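Long-range contact in 2-polyprenyl-6-methoxyphenol hydroxylase-like FAD-dependent oxidoreductase (Streptomyces sp. NRRL 11266, PDB 6UI5), which binds flavin-adenine dinucleotide and belongs to the FAD-dependent oxidoreductases with a Rossmann-type nucleotide-binding domain: residues A22-T36 / E110-T122. Residues are numbered along the deposited sequence; the frame is centred on the assembly and turned at random.
Sequences AMRDVPAVLVDIHPT and ELGVDLRWATRLT. With FAD (flavin-adenine dinucleotide), chain C.
Strands 28-31 and 114-116 run side by side at one edge of the parallel sheet of the FAD-binding domain, where Val29, Leu30 and Val31 pair with Asp114, Leu115 and Arg116. Their axes differ by 13°. Asp114 N donates to Ala28 O (3.1 Å), Leu30 N to Asp114 O, Arg116 N to Leu30 O, and Asp32 N to Arg116 O. On the face with Val29, the Arg116 guanidinium lies over that side chain, with Val29 CG1 3.8 Å from Arg116 CZ. A hydrogen bond from Arg116 NE to Asp114 OD2 (3.0 Å) helps fix the guanidinium. On the other face, Val113 CG1 meets Leu30 CB, and Val113 CG2 reaches Ala22 CB at 3.5 Å, joining the end of helix 12-22 to the sheet. Strand 5-8 flanks strand 28-31 on its other side, as in a Rossmann-type fold. Past the paired strands, Thr119 N donates to Asp32 O (3.0 Å, 173° at the hydrogen). Ala118 N makes a hydrogen bond to His34 O (2.8 Å). The Trp117 ring has Thr36 C over one face and Leu115 CD2 over the other. Asp32 OD2 accepts from His34 N, forming an Asx turn. The Asp32 side chain swings away from its own amide (chi1 -166°) and places the carboxylate at the FAD ribose. Its OD1 accepts from Ala10 N and also lies beside FAD O3B, at a modelled separation too short to be reliable. Ile33 CG2 lies alongside Arg120 CB at 3.5 Å. Leu121 borders the adenine through two weak bonds, from its N to FAD N1A (3.4 Å) and from FAD N6A to its O.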
ATOM      1  N   ALA A  22     -36.518 -16.762  -8.608  1.00 66.58           N
ATOM      2  CA  ALA A  22     -37.455 -17.813  -8.986  1.00 68.10           C
ATOM      3  C   ALA A  22     -37.473 -18.944  -7.977  1.00 77.35           C
ATOM      4  O   ALA A  22     -38.516 -19.579  -7.779  1.00 85.80           O
ATOM      5  CB  ALA A  22     -37.102 -18.373 -10.362  1.00 72.05           C
ATOM      6  N   MET A  23     -36.330 -19.235  -7.350  1.00 76.55           N
ATOM      7  CA  MET A  23     -36.341 -20.233  -6.288  1.00 70.17           C
ATOM      8  C   MET A  23     -37.254 -19.820  -5.137  1.00 74.24           C
ATOM      9  O   MET A  23     -37.696 -20.684  -4.369  1.00 73.58           O
ATOM     10  CB  MET A  23     -34.926 -20.488  -5.786  1.00 65.90           C
ATOM     11  CG  MET A  23     -34.415 -19.451  -4.763  1.00 71.08           C
ATOM     12  SD  MET A  23     -32.755 -19.923  -4.223  1.00 63.14           S
ATOM     13  CE  MET A  23     -32.105 -20.479  -5.825  1.00 76.62           C
ATOM     14  N   ARG A  24     -37.564 -18.524  -5.021  1.00 65.61           N
ATOM     15  CA  ARG A  24     -38.479 -18.011  -4.012  1.00 60.10           C
ATOM     16  C   ARG A  24     -39.855 -17.667  -4.595  1.00 68.22           C
ATOM     17  O   ARG A  24     -40.586 -16.851  -4.021  1.00 63.81           O
ATOM     18  CB  ARG A  24     -37.849 -16.801  -3.307  1.00 54.68           C
ATOM     19  CG  ARG A  24     -36.392 -17.070  -2.798  1.00 56.18           C
ATOM     20  CD  ARG A  24     -35.816 -15.936  -1.937  1.00 50.52           C
ATOM     21  NE  ARG A  24     -34.621 -16.377  -1.221  1.00 52.95           N
ATOM     22  CZ  ARG A  24     -33.409 -16.427  -1.767  1.00 54.34           C
ATOM     23  NH1 ARG A  24     -33.260 -16.045  -3.033  1.00 54.09           N
ATOM     24  NH2 ARG A  24     -32.342 -16.824  -1.057  1.00 44.88           N
ATOM     25  N   ASP A  25     -40.221 -18.270  -5.727  1.00 76.60           N
ATOM     26  CA  ASP A  25     -41.560 -18.122  -6.297  1.00 81.36           C
ATOM     27  C   ASP A  25     -41.913 -16.659  -6.583  1.00 72.17           C
ATOM     28  O   ASP A  25     -43.076 -16.266  -6.513  1.00 77.64           O
ATOM     29  CB  ASP A  25     -42.612 -18.767  -5.385  1.00 90.86           C
ATOM     30  CG  ASP A  25     -42.354 -20.255  -5.146  1.00100.31           C
ATOM     31  OD1 ASP A  25     -41.531 -20.862  -5.873  1.00102.46           O
ATOM     32  OD2 ASP A  25     -42.985 -20.821  -4.233  1.00106.47           O
ATOM     33  N   VAL A  26     -40.921 -15.835  -6.879  1.00 63.72           N
ATOM     34  CA  VAL A  26     -41.133 -14.481  -7.384  1.00 66.33           C
ATOM     35  C   VAL A  26     -41.133 -14.560  -8.905  1.00 72.55           C
ATOM     36  O   VAL A  26     -40.142 -15.029  -9.484  1.00 73.57           O
ATOM     37  CB  VAL A  26     -40.036 -13.511  -6.898  1.00 68.10           C
ATOM     38  CG1 VAL A  26     -40.087 -12.205  -7.687  1.00 62.71           C
ATOM     39  CG2 VAL A  26     -40.163 -13.241  -5.415  1.00 64.09           C
ATOM     40  N   PRO A  27     -42.191 -14.114  -9.585  1.00 74.96           N
ATOM     41  CA  PRO A  27     -42.232 -14.229 -11.053  1.00 69.99           C
ATOM     42  C   PRO A  27     -41.148 -13.356 -11.669  1.00 59.91           C
ATOM     43  O   PRO A  27     -41.118 -12.140 -11.454  1.00 66.14           O
ATOM     44  CB  PRO A  27     -43.639 -13.729 -11.405  1.00 70.72           C
ATOM     45  CG  PRO A  27     -43.964 -12.751 -10.316  1.00 74.52           C
ATOM     46  CD  PRO A  27     -43.281 -13.264  -9.065  1.00 73.09           C
ATOM     47  N   ALA A  28     -40.229 -13.975 -12.406  1.00 53.53           N
ATOM     48  CA  ALA A  28     -39.128 -13.232 -13.004  1.00 56.11           C
ATOM     49  C   ALA A  28     -39.085 -13.429 -14.514  1.00 64.36           C
ATOM     50  O   ALA A  28     -39.282 -14.541 -15.029  1.00 62.00           O
ATOM     51  CB  ALA A  28     -37.798 -13.642 -12.394  1.00 49.77           C
ATOM     52  N   VAL A  29     -38.823 -12.349 -15.235  1.00 69.22           N
ATOM     53  CA  VAL A  29     -38.631 -12.438 -16.674  1.00 71.11           C
ATOM     54  C   VAL A  29     -37.259 -11.864 -16.983  1.00 65.61           C
ATOM     55  O   VAL A  29     -36.974 -10.706 -16.662  1.00 66.05           O
ATOM     56  CB  VAL A  29     -39.738 -11.724 -17.456  1.00 71.62           C
ATOM     57  CG1 VAL A  29     -39.263 -11.405 -18.858  1.00 74.93           C
ATOM     58  CG2 VAL A  29     -40.973 -12.606 -17.488  1.00 77.56           C
ATOM     59  N   LEU A  30     -36.407 -12.693 -17.564  1.00 63.37           N
ATOM     60  CA  LEU A  30     -35.017 -12.390 -17.811  1.00 60.55           C
ATOM     61  C   LEU A  30     -34.868 -12.208 -19.310  1.00 74.50           C
ATOM     62  O   LEU A  30     -35.303 -13.062 -20.088  1.00 76.60           O
ATOM     63  CB  LEU A  30     -34.138 -13.523 -17.287  1.00 48.79           C
ATOM     64  CG  LEU A  30     -32.677 -13.630 -17.663  1.00 50.13           C
ATOM     65  CD1 LEU A  30     -31.946 -12.490 -17.054  1.00 47.87           C
ATOM     66  CD2 LEU A  30     -32.106 -14.951 -17.131  1.00 47.20           C
ATOM     67  N   VAL A  31     -34.308 -11.074 -19.705  1.00 76.69           N
ATOM     68  CA  VAL A  31     -34.233 -10.656 -21.093  1.00 72.72           C
ATOM     69  C   VAL A  31     -32.766 -10.585 -21.490  1.00 72.46           C
ATOM     70  O   VAL A  31     -31.950  -9.983 -20.777  1.00 69.72           O
ATOM     71  CB  VAL A  31     -34.931  -9.299 -21.296  1.00 70.57           C
ATOM     72  CG1 VAL A  31     -34.483  -8.679 -22.574  1.00 78.02           C
ATOM     73  CG2 VAL A  31     -36.421  -9.482 -21.334  1.00 67.95           C
ATOM     74  N   ASP A  32     -32.433 -11.210 -22.615  1.00 59.27           N
ATOM     75  CA  ASP A  32     -31.133 -11.034 -23.246  1.00 65.78           C
ATOM     76  C   ASP A  32     -31.360 -10.998 -24.749  1.00 69.59           C
ATOM     77  O   ASP A  32     -32.364 -11.517 -25.249  1.00 61.57           O
ATOM     78  CB  ASP A  32     -30.150 -12.154 -22.883  1.00 64.24           C
ATOM     79  CG  ASP A  32     -28.708 -11.821 -23.256  1.00 66.76           C
ATOM     80  OD1 ASP A  32     -27.965 -11.312 -22.381  1.00 64.82           O
ATOM     81  OD2 ASP A  32     -28.311 -12.079 -24.419  1.00 71.39           O
ATOM     82  N   ILE A  33     -30.426 -10.387 -25.477  1.00 67.08           N
ATOM     83  CA  ILE A  33     -30.625 -10.257 -26.915  1.00 81.55           C
ATOM     84  C   ILE A  33     -29.977 -11.377 -27.724  1.00 82.18           C
ATOM     85  O   ILE A  33     -30.398 -11.605 -28.863  1.00 79.72           O
ATOM     86  CB  ILE A  33     -30.176  -8.866 -27.425  1.00 86.38           C
ATOM     87  CG1 ILE A  33     -28.849  -8.420 -26.827  1.00 83.70           C
ATOM     88  CG2 ILE A  33     -31.164  -7.829 -27.028  1.00 88.46           C
ATOM     89  CD1 ILE A  33     -27.653  -9.092 -27.411  1.00 83.75           C
ATOM     90  N   HIS A  34     -29.013 -12.106 -27.167  1.00 83.94           N
ATOM     91  CA  HIS A  34     -28.418 -13.204 -27.911  1.00 85.84           C
ATOM     92  C   HIS A  34     -29.500 -14.195 -28.348  1.00 91.19           C
ATOM     93  O   HIS A  34     -30.532 -14.317 -27.691  1.00 86.94           O
ATOM     94  CB  HIS A  34     -27.370 -13.924 -27.074  1.00 70.65           C
ATOM     95  CG  HIS A  34     -26.142 -13.112 -26.798  1.00 83.58           C
ATOM     96  ND1 HIS A  34     -24.881 -13.535 -27.154  1.00 91.18           N
ATOM     97  CD2 HIS A  34     -25.973 -11.929 -26.165  1.00 93.48           C
ATOM     98  CE1 HIS A  34     -23.990 -12.639 -26.772  1.00 96.40           C
ATOM     99  NE2 HIS A  34     -24.626 -11.655 -26.165  1.00 97.46           N
ATOM    100  N   PRO A  35     -29.295 -14.917 -29.486  1.00 88.61           N
ATOM    101  CA  PRO A  35     -30.304 -15.898 -29.928  1.00 89.35           C
ATOM    102  C   PRO A  35     -30.252 -17.188 -29.120  1.00 88.42           C
ATOM    103  O   PRO A  35     -31.285 -17.810 -28.860  1.00 92.02           O
ATOM    104  CB  PRO A  35     -29.947 -16.136 -31.402  1.00 89.42           C
ATOM    105  CG  PRO A  35     -28.470 -15.909 -31.468  1.00 89.71           C
ATOM    106  CD  PRO A  35     -28.119 -14.888 -30.379  1.00 92.22           C
ATOM    107  N   THR A  36     -29.048 -17.608 -28.736  1.00 86.45           N
ATOM    108  CA  THR A  36     -28.825 -18.712 -27.812  1.00 81.20           C
ATOM    109  C   THR A  36     -27.785 -18.257 -26.804  1.00 75.48           C
ATOM    110  O   THR A  36     -27.266 -17.143 -26.902  1.00 72.34           O
ATOM    111  CB  THR A  36     -28.351 -19.980 -28.531  1.00 84.62           C
ATOM    112  OG1 THR A  36     -28.292 -21.057 -27.587  1.00 96.61           O
ATOM    113  CG2 THR A  36     -26.955 -19.769 -29.134  1.00 76.01           C
ATOM    114  N   GLU A 110     -35.723 -24.504 -15.106  1.00 71.31           N
ATOM    115  CA  GLU A 110     -36.502 -25.419 -14.267  1.00 80.17           C
ATOM    116  C   GLU A 110     -37.191 -24.706 -13.109  1.00 77.10           C
ATOM    117  O   GLU A 110     -38.284 -25.121 -12.706  1.00 77.60           O
ATOM    118  CB  GLU A 110     -35.636 -26.553 -13.728  1.00 82.84           C
ATOM    119  CG  GLU A 110     -34.405 -26.112 -13.021  1.00101.18           C
ATOM    120  CD  GLU A 110     -33.270 -27.081 -13.240  1.00120.10           C
ATOM    121  OE1 GLU A 110     -32.495 -27.332 -12.286  1.00126.38           O
ATOM    122  OE2 GLU A 110     -33.162 -27.595 -14.376  1.00128.51           O
ATOM    123  N   LEU A 111     -36.584 -23.640 -12.562  1.00 72.56           N
ATOM    124  CA  LEU A 111     -37.289 -22.876 -11.536  1.00 72.06           C
ATOM    125  C   LEU A 111     -38.340 -21.948 -12.130  1.00 73.98           C
ATOM    126  O   LEU A 111     -39.015 -21.234 -11.372  1.00 65.66           O
ATOM    127  CB  LEU A 111     -36.319 -22.080 -10.652  1.00 69.46           C
ATOM    128  CG  LEU A 111     -35.165 -22.777  -9.889  1.00 61.49           C
ATOM    129  CD1 LEU A 111     -34.141 -21.720  -9.447  1.00 51.02           C
ATOM    130  CD2 LEU A 111     -35.616 -23.635  -8.678  1.00 49.00           C
ATOM    131  N   GLY A 112     -38.520 -21.952 -13.451  1.00 70.23           N
ATOM    132  CA  GLY A 112     -39.642 -21.259 -14.041  1.00 63.61           C
ATOM    133  C   GLY A 112     -39.417 -19.809 -14.398  1.00 68.69           C
ATOM    134  O   GLY A 112     -40.398 -19.083 -14.604  1.00 79.79           O
ATOM    135  N   VAL A 113     -38.167 -19.354 -14.466  1.00 62.78           N
ATOM    136  CA  VAL A 113     -37.916 -18.056 -15.062  1.00 63.86           C
ATOM    137  C   VAL A 113     -38.412 -18.061 -16.496  1.00 78.59           C
ATOM    138  O   VAL A 113     -38.149 -18.999 -17.254  1.00 66.24           O
ATOM    139  CB  VAL A 113     -36.415 -17.746 -15.014  1.00 64.48           C
ATOM    140  CG1 VAL A 113     -36.120 -16.575 -15.911  1.00 69.51           C
ATOM    141  CG2 VAL A 113     -35.992 -17.470 -13.596  1.00 63.35           C
ATOM    142  N   ASP A 114     -39.140 -17.021 -16.877  1.00 79.31           N
ATOM    143  CA  ASP A 114     -39.431 -16.823 -18.293  1.00 75.28           C
ATOM    144  C   ASP A 114     -38.185 -16.201 -18.907  1.00 76.38           C
ATOM    145  O   ASP A 114     -37.968 -14.991 -18.813  1.00 82.87           O
ATOM    146  CB  ASP A 114     -40.661 -15.951 -18.488  1.00 89.85           C
ATOM    147  CG  ASP A 114     -41.030 -15.766 -19.963  1.00104.38           C
ATOM    148  OD1 ASP A 114     -40.477 -16.475 -20.840  1.00113.03           O
ATOM    149  OD2 ASP A 114     -41.893 -14.912 -20.237  1.00104.13           O
ATOM    150  N   LEU A 115     -37.365 -17.030 -19.543  1.00 78.68           N
ATOM    151  CA  LEU A 115     -36.118 -16.596 -20.166  1.00 77.80           C
ATOM    152  C   LEU A 115     -36.357 -16.306 -21.656  1.00 77.32           C
ATOM    153  O   LEU A 115     -36.931 -17.139 -22.368  1.00 69.49           O
ATOM    154  CB  LEU A 115     -35.056 -17.686 -19.962  1.00 71.56           C
ATOM    155  CG  LEU A 115     -33.572 -17.399 -20.212  1.00 76.47           C
ATOM    156  CD1 LEU A 115     -32.735 -18.569 -19.759  1.00 70.99           C
ATOM    157  CD2 LEU A 115     -33.293 -17.128 -21.700  1.00 84.33           C
ATOM    158  N   ARG A 116     -35.909 -15.128 -22.123  1.00 80.48           N
ATOM    159  CA  ARG A 116     -36.177 -14.627 -23.484  1.00 73.66           C
ATOM    160  C   ARG A 116     -34.902 -14.223 -24.206  1.00 77.26           C
ATOM    161  O   ARG A 116     -34.496 -13.060 -24.138  1.00 77.00           O
ATOM    162  CB  ARG A 116     -37.109 -13.443 -23.467  1.00 61.81           C
ATOM    163  CG  ARG A 116     -38.216 -13.601 -22.533  1.00 80.18           C
ATOM    164  CD  ARG A 116     -39.362 -12.738 -22.926  1.00 88.87           C
ATOM    165  NE  ARG A 116     -40.497 -13.076 -22.094  1.00 97.27           N
ATOM    166  CZ  ARG A 116     -41.486 -12.245 -21.808  1.00 99.50           C
ATOM    167  NH1 ARG A 116     -41.482 -11.013 -22.287  1.00 96.58           N
ATOM    168  NH2 ARG A 116     -42.477 -12.650 -21.033  1.00109.17           N
ATOM    169  N   TRP A 117     -34.331 -15.151 -24.959  1.00 76.02           N
ATOM    170  CA  TRP A 117     -33.315 -14.764 -25.919  1.00 90.58           C
ATOM    171  C   TRP A 117     -33.919 -13.829 -26.990  1.00 84.28           C
ATOM    172  O   TRP A 117     -35.144 -13.708 -27.134  1.00 70.76           O
ATOM    173  CB  TRP A 117     -32.699 -16.022 -26.533  1.00101.57           C
ATOM    174  CG  TRP A 117     -32.260 -17.046 -25.508  1.00 97.15           C
ATOM    175  CD1 TRP A 117     -32.886 -18.222 -25.193  1.00 92.64           C
ATOM    176  CD2 TRP A 117     -31.103 -16.976 -24.671  1.00 97.17           C
ATOM    177  NE1 TRP A 117     -32.183 -18.889 -24.216  1.00 91.01           N
ATOM    178  CE2 TRP A 117     -31.084 -18.145 -23.878  1.00 94.17           C
ATOM    179  CE3 TRP A 117     -30.076 -16.039 -24.515  1.00 98.55           C
ATOM    180  CZ2 TRP A 117     -30.085 -18.393 -22.938  1.00 92.19           C
ATOM    181  CZ3 TRP A 117     -29.080 -16.291 -23.578  1.00 93.72           C
ATOM    182  CH2 TRP A 117     -29.093 -17.458 -22.807  1.00 90.04           C
ATOM    183  N   ALA A 118     -33.040 -13.118 -27.707  1.00 79.53           N
ATOM    184  CA  ALA A 118     -33.428 -12.254 -28.832  1.00 81.11           C
ATOM    185  C   ALA A 118     -34.494 -11.228 -28.442  1.00 80.81           C
ATOM    186  O   ALA A 118     -35.390 -10.905 -29.222  1.00 85.03           O
ATOM    187  CB  ALA A 118     -33.902 -13.088 -30.035  1.00 71.59           C
ATOM    188  N   THR A 119     -34.400 -10.703 -27.229  1.00 75.23           N
ATOM    189  CA  THR A 119     -35.332  -9.685 -26.759  1.00 73.58           C
ATOM    190  C   THR A 119     -34.538  -8.520 -26.171  1.00 77.45           C
ATOM    191  O   THR A 119     -33.642  -8.729 -25.349  1.00 82.20           O
ATOM    192  CB  THR A 119     -36.315 -10.269 -25.731  1.00 67.20           C
ATOM    193  OG1 THR A 119     -36.952 -11.441 -26.274  1.00 63.92           O
ATOM    194  CG2 THR A 119     -37.382  -9.260 -25.409  1.00 67.05           C
ATOM    195  N   ARG A 120     -34.825  -7.303 -26.627  1.00 79.83           N
ATOM    196  CA  ARG A 120     -34.093  -6.126 -26.181  1.00 83.89           C
ATOM    197  C   ARG A 120     -34.990  -5.218 -25.357  1.00 81.57           C
ATOM    198  O   ARG A 120     -36.144  -4.974 -25.716  1.00 85.16           O
ATOM    199  CB  ARG A 120     -33.523  -5.323 -27.350  1.00 87.07           C
ATOM    200  CG  ARG A 120     -33.027  -3.943 -26.917  1.00 93.99           C
ATOM    201  CD  ARG A 120     -32.660  -3.027 -28.080  1.00101.08           C
ATOM    202  NE  ARG A 120     -31.558  -3.575 -28.862  1.00103.26           N
ATOM    203  CZ  ARG A 120     -30.290  -3.566 -28.467  1.00 99.56           C
ATOM    204  NH1 ARG A 120     -29.357  -4.092 -29.251  1.00 97.95           N
ATOM    205  NH2 ARG A 120     -29.958  -3.034 -27.291  1.00 91.80           N
ATOM    206  N   LEU A 121     -34.440  -4.706 -24.268  1.00 66.78           N
ATOM    207  CA  LEU A 121     -35.084  -3.652 -23.504  1.00 69.87           C
ATOM    208  C   LEU A 121     -34.674  -2.308 -24.093  1.00 70.53           C
ATOM    209  O   LEU A 121     -33.487  -1.952 -24.086  1.00 68.45           O
ATOM    210  CB  LEU A 121     -34.699  -3.752 -22.027  1.00 65.94           C
ATOM    211  CG  LEU A 121     -35.428  -2.797 -21.109  1.00 66.11           C
ATOM    212  CD1 LEU A 121     -35.657  -3.530 -19.845  1.00 79.58           C
ATOM    213  CD2 LEU A 121     -34.581  -1.577 -20.837  1.00 65.37           C
ATOM    214  N   THR A 122     -35.652  -1.562 -24.603  1.00 71.00           N
ATOM    215  CA  THR A 122     -35.374  -0.261 -25.191  1.00 76.21           C
ATOM    216  C   THR A 122     -35.611   0.899 -24.238  1.00 87.67           C
ATOM    217  O   THR A 122     -35.075   1.987 -24.474  1.00 92.31           O
ATOM    218  CB  THR A 122     -36.228  -0.073 -26.433  1.00 73.21           C
ATOM    219  OG1 THR A 122     -37.604   0.033 -26.040  1.00 70.34           O
ATOM    220  CG2 THR A 122     -36.070  -1.284 -27.308  1.00 76.64           C
TER
HETATM  221  PA  FAD C 601     -22.212  -9.349 -19.076  1.00 59.68           P
HETATM  222  O1A FAD C 601     -21.353 -10.591 -18.985  1.00 55.11           O
HETATM  223  O2A FAD C 601     -21.495  -8.332 -19.949  1.00 57.52           O
HETATM  224  O5B FAD C 601     -23.758  -9.725 -19.539  1.00 62.68           O
HETATM  225  C5B FAD C 601     -24.671  -8.688 -19.863  1.00 71.08           C
HETATM  226  C4B FAD C 601     -25.777  -9.282 -20.795  1.00 77.94           C
HETATM  227  O4B FAD C 601     -26.755  -8.443 -21.034  1.00 73.70           O
HETATM  228  C3B FAD C 601     -25.176  -9.604 -22.183  1.00 83.55           C
HETATM  229  O3B FAD C 601     -25.694 -10.788 -22.612  1.00 79.98           O
HETATM  230  C2B FAD C 601     -25.659  -8.444 -23.076  1.00 80.76           C
HETATM  231  O2B FAD C 601     -25.549  -8.883 -24.491  1.00 89.81           O
HETATM  232  C1B FAD C 601     -26.894  -8.319 -22.674  1.00 75.56           C
HETATM  233  N9A FAD C 601     -27.517  -7.029 -22.896  1.00 65.24           N
HETATM  234  C8A FAD C 601     -26.917  -5.818 -22.860  1.00 57.26           C
HETATM  235  N7A FAD C 601     -27.868  -4.878 -23.047  1.00 60.20           N
HETATM  236  C5A FAD C 601     -29.058  -5.512 -23.178  1.00 67.77           C
HETATM  237  C6A FAD C 601     -30.352  -5.050 -23.382  1.00 69.97           C
HETATM  238  N6A FAD C 601     -31.049  -3.785 -23.557  1.00 77.11           N
HETATM  239  N1A FAD C 601     -31.371  -5.909 -23.486  1.00 62.51           N
HETATM  240  C2A FAD C 601     -31.152  -7.238 -23.379  1.00 61.82           C
HETATM  241  N3A FAD C 601     -29.883  -7.690 -23.163  1.00 63.46           N
HETATM  242  C4A FAD C 601     -28.841  -6.835 -23.066  1.00 61.36           C
HETATM  243  N1  FAD C 601     -14.254 -12.675 -15.497  1.00127.45           N
HETATM  244  C2  FAD C 601     -13.508 -13.569 -14.565  1.00130.83           C
HETATM  245  O2  FAD C 601     -14.000 -13.971 -13.562  1.00127.15           O
HETATM  246  N3  FAD C 601     -12.113 -13.964 -14.915  1.00133.20           N
HETATM  247  C4  FAD C 601     -11.516 -13.470 -16.157  1.00128.31           C
HETATM  248  O4  FAD C 601     -10.411 -13.768 -16.464  1.00133.82           O
HETATM  249  C4X FAD C 601     -12.300 -12.566 -17.074  1.00114.62           C
HETATM  250  N5  FAD C 601     -11.651 -12.108 -18.281  1.00108.58           N
HETATM  251  C5X FAD C 601     -12.392 -11.205 -19.196  1.00112.73           C
HETATM  252  C6  FAD C 601     -11.753 -10.764 -20.357  1.00109.90           C
HETATM  253  C7  FAD C 601     -12.424  -9.924 -21.238  1.00113.14           C
HETATM  254  C7M FAD C 601     -11.487  -9.612 -22.397  1.00115.16           C
HETATM  255  C8  FAD C 601     -13.741  -9.510 -20.986  1.00117.89           C
HETATM  256  C8M FAD C 601     -14.402  -8.586 -22.017  1.00117.06           C
HETATM  257  C9  FAD C 601     -14.388  -9.951 -19.817  1.00121.32           C
HETATM  258  C9A FAD C 601     -13.719 -10.801 -18.905  1.00117.47           C
HETATM  259  N10 FAD C 601     -14.394 -11.275 -17.637  1.00103.20           N
HETATM  260  C10 FAD C 601     -13.660 -12.169 -16.746  1.00114.38           C
HETATM  261  C1' FAD C 601     -15.790 -10.869 -17.379  1.00 88.92           C
HETATM  262  C2' FAD C 601     -16.140 -10.132 -16.074  1.00 86.31           C
HETATM  263  O2' FAD C 601     -16.276 -11.000 -15.012  1.00 89.25           O
HETATM  264  C3' FAD C 601     -17.518  -9.485 -16.190  1.00 88.27           C
HETATM  265  O3' FAD C 601     -17.649  -8.621 -15.106  1.00 94.40           O
HETATM  266  C4' FAD C 601     -18.719 -10.450 -16.119  1.00 81.21           C
HETATM  267  O4' FAD C 601     -18.733 -11.430 -17.119  1.00 79.59           O
HETATM  268  C5' FAD C 601     -19.929  -9.535 -16.345  1.00 71.08           C
HETATM  269  O5' FAD C 601     -21.113 -10.148 -15.917  1.00 55.95           O
HETATM  270  P   FAD C 601     -22.570  -9.409 -16.161  1.00 60.77           P
HETATM  271  O1P FAD C 601     -23.648 -10.465 -16.221  1.00 48.53           O
HETATM  272  O2P FAD C 601     -22.887  -8.310 -15.165  1.00 64.51           O
HETATM  273  O3P FAD C 601     -22.402  -8.619 -17.604  1.00 77.94           O